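Local coordinates for protein tautomerase (Bordetella trematum, PDB 6VVR) that belongs to the tautomerase superfamily and assembles as a trimer of subunits built on beta-alpha-beta units, at residues A59-A69 / D97-K107. Sequence-based numbering, arbitrary orientation.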
ATOM      1  N   ALA A  59      17.199   2.382 -10.313  1.00 33.92           N
ATOM      2  CA  ALA A  59      16.680   3.338  -9.346  1.00 32.16           C
ATOM      3  C   ALA A  59      15.196   3.599  -9.584  1.00 32.35           C
ATOM      4  O   ALA A  59      14.717   3.589 -10.722  1.00 29.45           O
ATOM      5  CB  ALA A  59      17.470   4.645  -9.417  1.00 35.55           C
ATOM      6  N   MET A  60      14.465   3.809  -8.491  1.00 28.33           N
ATOM      7  CA  MET A  60      13.066   4.197  -8.561  1.00 26.11           C
ATOM      8  C   MET A  60      12.716   5.009  -7.324  1.00 26.79           C
ATOM      9  O   MET A  60      13.392   4.945  -6.291  1.00 22.61           O
ATOM     10  CB  MET A  60      12.127   2.981  -8.676  1.00 27.86           C
ATOM     11  CG  MET A  60      12.070   2.079  -7.455  1.00 26.03           C
ATOM     12  SD  MET A  60      10.855   2.662  -6.236  1.00 23.73           S
ATOM     13  CE  MET A  60      11.733   2.285  -4.709  1.00 24.30           C
ATOM     14  N   ALA A  61      11.653   5.792  -7.453  1.00 24.23           N
ATOM     15  CA  ALA A  61      10.945   6.343  -6.314  1.00 21.76           C
ATOM     16  C   ALA A  61       9.464   6.191  -6.596  1.00 23.51           C
ATOM     17  O   ALA A  61       9.030   6.216  -7.753  1.00 22.31           O
ATOM     18  CB  ALA A  61      11.295   7.815  -6.046  1.00 23.85           C
ATOM     19  N   LEU A  62       8.694   6.004  -5.532  1.00 22.47           N
ATOM     20  CA  LEU A  62       7.263   5.769  -5.655  1.00 22.20           C
ATOM     21  C   LEU A  62       6.536   6.518  -4.552  1.00 23.18           C
ATOM     22  O   LEU A  62       6.887   6.378  -3.378  1.00 22.17           O
ATOM     23  CB  LEU A  62       6.951   4.272  -5.569  1.00 21.17           C
ATOM     24  CG  LEU A  62       5.461   3.928  -5.564  1.00 21.49           C
ATOM     25  CD1 LEU A  62       4.818   4.263  -6.925  1.00 23.41           C
ATOM     26  CD2 LEU A  62       5.262   2.462  -5.197  1.00 21.56           C
ATOM     27  N   VAL A  63       5.535   7.317  -4.927  1.00 20.87           N
ATOM     28  CA  VAL A  63       4.662   7.995  -3.971  1.00 20.35           C
ATOM     29  C   VAL A  63       3.257   7.437  -4.158  1.00 22.14           C
ATOM     30  O   VAL A  63       2.641   7.634  -5.211  1.00 22.42           O
ATOM     31  CB  VAL A  63       4.680   9.525  -4.151  1.00 20.31           C
ATOM     32  CG1 VAL A  63       3.808  10.201  -3.089  1.00 21.99           C
ATOM     33  CG2 VAL A  63       6.115  10.080  -4.089  1.00 20.06           C
ATOM     34  N   ASN A  64       2.752   6.739  -3.145  1.00 19.87           N
ATOM     35  CA  ASN A  64       1.372   6.278  -3.115  1.00 20.26           C
ATOM     36  C   ASN A  64       0.536   7.234  -2.278  1.00 23.56           C
ATOM     37  O   ASN A  64       0.898   7.536  -1.133  1.00 23.54           O
ATOM     38  CB  ASN A  64       1.284   4.871  -2.524  1.00 21.31           C
ATOM     39  CG  ASN A  64       1.960   3.833  -3.390  1.00 25.60           C
ATOM     40  OD1 ASN A  64       1.981   3.945  -4.615  1.00 21.98           O
ATOM     41  ND2 ASN A  64       2.520   2.808  -2.753  1.00 24.70           N
ATOM     42  N   VAL A  65      -0.589   7.686  -2.836  1.00 20.05           N
ATOM     43  CA  VAL A  65      -1.461   8.671  -2.197  1.00 20.62           C
ATOM     44  C   VAL A  65      -2.849   8.067  -2.056  1.00 24.73           C
ATOM     45  O   VAL A  65      -3.508   7.772  -3.063  1.00 22.31           O
ATOM     46  CB  VAL A  65      -1.546   9.977  -3.000  1.00 20.78           C
ATOM     47  CG1 VAL A  65      -2.384  11.006  -2.233  1.00 20.80           C
ATOM     48  CG2 VAL A  65      -0.160  10.506  -3.347  1.00 19.76           C
ATOM     49  N   ASP A  66      -3.292   7.879  -0.814  1.00 21.94           N
ATOM     50  CA  ASP A  66      -4.685   7.567  -0.537  1.00 20.91           C
ATOM     51  C   ASP A  66      -5.361   8.875  -0.160  1.00 22.44           C
ATOM     52  O   ASP A  66      -4.965   9.521   0.819  1.00 23.87           O
ATOM     53  CB  ASP A  66      -4.816   6.536   0.586  1.00 20.60           C
ATOM     54  CG  ASP A  66      -4.267   5.181   0.194  1.00 26.49           C
ATOM     55  OD1 ASP A  66      -4.521   4.727  -0.938  1.00 27.75           O
ATOM     56  OD2 ASP A  66      -3.568   4.569   1.009  1.00 30.10           O
ATOM     57  N   LEU A  67      -6.334   9.297  -0.958  1.00 18.64           N
ATOM     58  CA  LEU A  67      -6.974  10.582  -0.729  1.00 21.33           C
ATOM     59  C   LEU A  67      -8.477  10.481  -0.946  1.00 21.75           C
ATOM     60  O   LEU A  67      -8.972   9.625  -1.682  1.00 21.11           O
ATOM     61  CB  LEU A  67      -6.385  11.683  -1.622  1.00 22.59           C
ATOM     62  CG  LEU A  67      -6.875  11.796  -3.067  1.00 22.41           C
ATOM     63  CD1 LEU A  67      -6.382  13.092  -3.691  1.00 25.14           C
ATOM     64  CD2 LEU A  67      -6.410  10.589  -3.873  1.00 21.89           C
ATOM     65  N   ILE A  68      -9.198  11.374  -0.272  1.00 21.91           N
ATOM     66  CA  ILE A  68     -10.646  11.398  -0.384  1.00 22.51           C
ATOM     67  C   ILE A  68     -11.052  11.676  -1.824  1.00 25.17           C
ATOM     68  O   ILE A  68     -10.529  12.588  -2.477  1.00 24.95           O
ATOM     69  CB  ILE A  68     -11.227  12.436   0.584  1.00 24.52           C
ATOM     70  CG1 ILE A  68     -10.964  11.997   2.022  1.00 26.62           C
ATOM     71  CG2 ILE A  68     -12.722  12.594   0.349  1.00 27.31           C
ATOM     72  CD1 ILE A  68     -11.127  13.127   3.039  1.00 30.72           C
ATOM     73  N   ALA A  69     -11.999  10.884  -2.321  1.00 21.31           N
ATOM     74  CA  ALA A  69     -12.497  11.033  -3.677  1.00 24.26           C
ATOM     75  C   ALA A  69     -13.162  12.394  -3.860  1.00 25.17           C
ATOM     76  O   ALA A  69     -13.550  13.063  -2.897  1.00 28.99           O
ATOM     77  CB  ALA A  69     -13.502   9.926  -4.000  1.00 25.09           C
ATOM     78  N   ASP A  97      12.220   8.489 -13.441  1.00 24.61           N
ATOM     79  CA  ASP A  97      12.423   7.375 -12.526  1.00 26.59           C
ATOM     80  C   ASP A  97      11.431   7.380 -11.371  1.00 23.42           C
ATOM     81  O   ASP A  97      11.488   6.491 -10.516  1.00 25.42           O
ATOM     82  CB  ASP A  97      13.854   7.409 -11.977  1.00 24.78           C
ATOM     83  CG  ASP A  97      14.899   7.127 -13.052  1.00 32.89           C
ATOM     84  OD1 ASP A  97      14.578   6.405 -14.021  1.00 31.59           O
ATOM     85  OD2 ASP A  97      16.041   7.621 -12.927  1.00 31.34           O
ATOM     86  N   VAL A  98      10.542   8.362 -11.324  1.00 24.06           N
ATOM     87  CA  VAL A  98       9.592   8.545 -10.234  1.00 20.17           C
ATOM     88  C   VAL A  98       8.212   8.157 -10.740  1.00 22.52           C
ATOM     89  O   VAL A  98       7.888   8.405 -11.903  1.00 24.66           O
ATOM     90  CB  VAL A  98       9.608  10.006  -9.746  1.00 27.66           C
ATOM     91  CG1 VAL A  98       8.657  10.200  -8.574  1.00 23.06           C
ATOM     92  CG2 VAL A  98      11.022  10.410  -9.359  1.00 25.89           C
ATOM     93  N   ARG A  99       7.405   7.546  -9.873  1.00 23.11           N
ATOM     94  CA  ARG A  99       6.008   7.267 -10.166  1.00 19.96           C
ATOM     95  C   ARG A  99       5.146   7.732  -8.999  1.00 23.08           C
ATOM     96  O   ARG A  99       5.559   7.641  -7.839  1.00 21.52           O
ATOM     97  CB  ARG A  99       5.770   5.775 -10.425  1.00 20.97           C
ATOM     98  CG  ARG A  99       6.344   5.258 -11.742  1.00 24.71           C
ATOM     99  CD  ARG A  99       5.762   5.986 -12.960  1.00 24.52           C
ATOM    100  NE  ARG A  99       6.312   5.452 -14.214  1.00 23.07           N
ATOM    101  CZ  ARG A  99       7.458   5.850 -14.764  1.00 26.69           C
ATOM    102  NH1 ARG A  99       7.874   5.306 -15.904  1.00 27.39           N
ATOM    103  NH2 ARG A  99       8.193   6.789 -14.179  1.00 25.16           N
ATOM    104  N   VAL A 100       3.949   8.229  -9.316  1.00 22.92           N
ATOM    105  CA  VAL A 100       2.954   8.644  -8.329  1.00 19.08           C
ATOM    106  C   VAL A 100       1.660   7.909  -8.636  1.00 21.61           C
ATOM    107  O   VAL A 100       1.230   7.880  -9.792  1.00 24.44           O
ATOM    108  CB  VAL A 100       2.697  10.163  -8.364  1.00 21.07           C
ATOM    109  CG1 VAL A 100       1.653  10.544  -7.296  1.00 21.40           C
ATOM    110  CG2 VAL A 100       3.977  10.938  -8.185  1.00 22.67           C
ATOM    111  N   VAL A 101       1.035   7.330  -7.610  1.00 19.90           N
ATOM    112  CA  VAL A 101      -0.233   6.621  -7.742  1.00 18.84           C
ATOM    113  C   VAL A 101      -1.232   7.254  -6.783  1.00 20.33           C
ATOM    114  O   VAL A 101      -0.946   7.389  -5.589  1.00 20.52           O
ATOM    115  CB  VAL A 101      -0.088   5.123  -7.427  1.00 20.63           C
ATOM    116  CG1 VAL A 101      -1.440   4.419  -7.566  1.00 23.43           C
ATOM    117  CG2 VAL A 101       0.979   4.502  -8.310  1.00 22.97           C
ATOM    118  N   LEU A 102      -2.392   7.642  -7.304  1.00 20.59           N
ATOM    119  CA  LEU A 102      -3.473   8.177  -6.487  1.00 20.23           C
ATOM    120  C   LEU A 102      -4.545   7.109  -6.354  1.00 22.31           C
ATOM    121  O   LEU A 102      -4.957   6.508  -7.355  1.00 22.49           O
ATOM    122  CB  LEU A 102      -4.081   9.442  -7.101  1.00 19.17           C
ATOM    123  CG  LEU A 102      -3.140  10.567  -7.541  1.00 20.56           C
ATOM    124  CD1 LEU A 102      -3.954  11.745  -8.067  1.00 19.58           C
ATOM    125  CD2 LEU A 102      -2.206  11.014  -6.404  1.00 19.45           C
ATOM    126  N   ARG A 103      -4.986   6.866  -5.128  1.00 20.01           N
ATOM    127  CA  ARG A 103      -6.105   5.967  -4.870  1.00 21.50           C
ATOM    128  C   ARG A 103      -7.249   6.807  -4.321  1.00 20.84           C
ATOM    129  O   ARG A 103      -7.166   7.315  -3.198  1.00 20.53           O
ATOM    130  CB  ARG A 103      -5.703   4.854  -3.905  1.00 21.88           C
ATOM    131  CG  ARG A 103      -4.396   4.175  -4.298  1.00 25.57           C
ATOM    132  CD  ARG A 103      -4.325   2.754  -3.773  1.00 28.74           C
ATOM    133  NE  ARG A 103      -2.980   2.209  -3.930  1.00 30.05           N
ATOM    134  CZ  ARG A 103      -1.988   2.408  -3.065  1.00 26.52           C
ATOM    135  NH1 ARG A 103      -0.805   1.854  -3.290  1.00 23.06           N
ATOM    136  NH2 ARG A 103      -2.188   3.138  -1.968  1.00 22.35           N
ATOM    137  N   ASP A 104      -8.290   6.988  -5.135  1.00 22.31           N
ATOM    138  CA  ASP A 104      -9.483   7.723  -4.721  1.00 22.55           C
ATOM    139  C   ASP A 104     -10.237   6.893  -3.691  1.00 24.25           C
ATOM    140  O   ASP A 104     -10.691   5.788  -4.000  1.00 24.31           O
ATOM    141  CB  ASP A 104     -10.378   8.009  -5.925  1.00 24.76           C
ATOM    142  CG  ASP A 104     -10.244   9.436  -6.448  1.00 27.10           C
ATOM    143  OD1 ASP A 104      -9.497  10.243  -5.865  1.00 26.88           O
ATOM    144  OD2 ASP A 104     -10.918   9.749  -7.456  1.00 31.61           O
ATOM    145  N   ILE A 105     -10.378   7.426  -2.485  1.00 20.62           N
ATOM    146  CA  ILE A 105     -11.047   6.746  -1.377  1.00 20.33           C
ATOM    147  C   ILE A 105     -12.368   7.468  -1.119  1.00 18.25           C
ATOM    148  O   ILE A 105     -12.358   8.641  -0.717  1.00 22.27           O
ATOM    149  CB  ILE A 105     -10.169   6.733  -0.120  1.00 20.30           C
ATOM    150  CG1 ILE A 105      -8.769   6.152  -0.414  1.00 21.30           C
ATOM    151  CG2 ILE A 105     -10.857   5.966   1.017  1.00 20.38           C
ATOM    152  CD1 ILE A 105      -8.771   4.697  -0.925  1.00 20.89           C
ATOM    153  N   PRO A 106     -13.522   6.823  -1.315  1.00 21.96           N
ATOM    154  CA  PRO A 106     -14.797   7.469  -0.968  1.00 20.63           C
ATOM    155  C   PRO A 106     -14.827   7.900   0.492  1.00 21.55           C
ATOM    156  O   PRO A 106     -14.196   7.284   1.351  1.00 21.97           O
ATOM    157  CB  PRO A 106     -15.835   6.376  -1.248  1.00 23.06           C
ATOM    158  CG  PRO A 106     -15.207   5.553  -2.337  1.00 24.68           C
ATOM    159  CD  PRO A 106     -13.728   5.533  -2.006  1.00 24.29           C
ATOM    160  N   LYS A 107     -15.590   8.966   0.765  1.00 21.91           N
ATOM    161  CA  LYS A 107     -15.619   9.537   2.111  1.00 23.10           C
ATOM    162  C   LYS A 107     -16.084   8.534   3.158  1.00 22.46           C
ATOM    163  O   LYS A 107     -15.688   8.635   4.327  1.00 23.35           O
ATOM    164  CB  LYS A 107     -16.522  10.768   2.134  1.00 24.42           C
ATOM    165  CG  LYS A 107     -15.989  11.923   1.315  1.00 27.37           C
ATOM    166  CD  LYS A 107     -16.814  13.183   1.524  1.00 35.22           C
ATOM    167  CE  LYS A 107     -16.237  14.329   0.725  1.00 39.00           C
ATOM    168  NZ  LYS A 107     -17.133  15.513   0.755  1.00 42.12           N
TER
HETATM  169  O   HOH W   1      13.272   4.019 -12.781  1.00 35.07           O
HETATM  170  O   HOH W   2      -9.895  12.789  -5.247  1.00 25.89           O
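R103 reaches back from strand 98-105 across its parallel neighbour 61-68, the CB, CG and CD of its stem all lying against D66 OD1 and its guanidinium ending beside N64. With CG beside the backbone N (chi1 -49°) and the chain extended from there to NE, NH2 donates to D66 OD1 at 3.0 Å, a salt bridge that lies in the guanidinium plane and meets the carboxylate on its syn side, 31° out of its plane. NH1 comes within 3.4 Å of N64 CG without a hydrogen bond, the amide and guanidinium planes being 51° apart; N64 ND2 is itself a donor and is hydrogen-bonded to N4 OD1 on strand 2-8. Two further salt bridges cross the trimer interface: D66 OD2 with R103 of the third subunit, and R103 NH1 with D66 of the second. The aspartates thus alternate with the arginines around the trimer and probably offset the close approach of the R103 guanidinium groups.

Beyond D66, I105 CG1 lies against its CB. Earlier on the same face, L62 CD1 fills the step between R99 CB at 3.9 Å and V101 CG2. The reverse face is a relief of small bumps: L102 CD2 fits against V65 CB at 3.6 Å, while L67 CD2 rests on L102 CB and V65 CG2 on V100 CG1. Helix 73-91 covers this side, V87 touching A61, V63 and V98. Main-chain bonds run from A61 N to D97 O through A69 N to I105 O. With helix 73-91 linking them, strands 61-68 and 98-105 make a beta-alpha-beta crossover, the building block of the tautomerase fold.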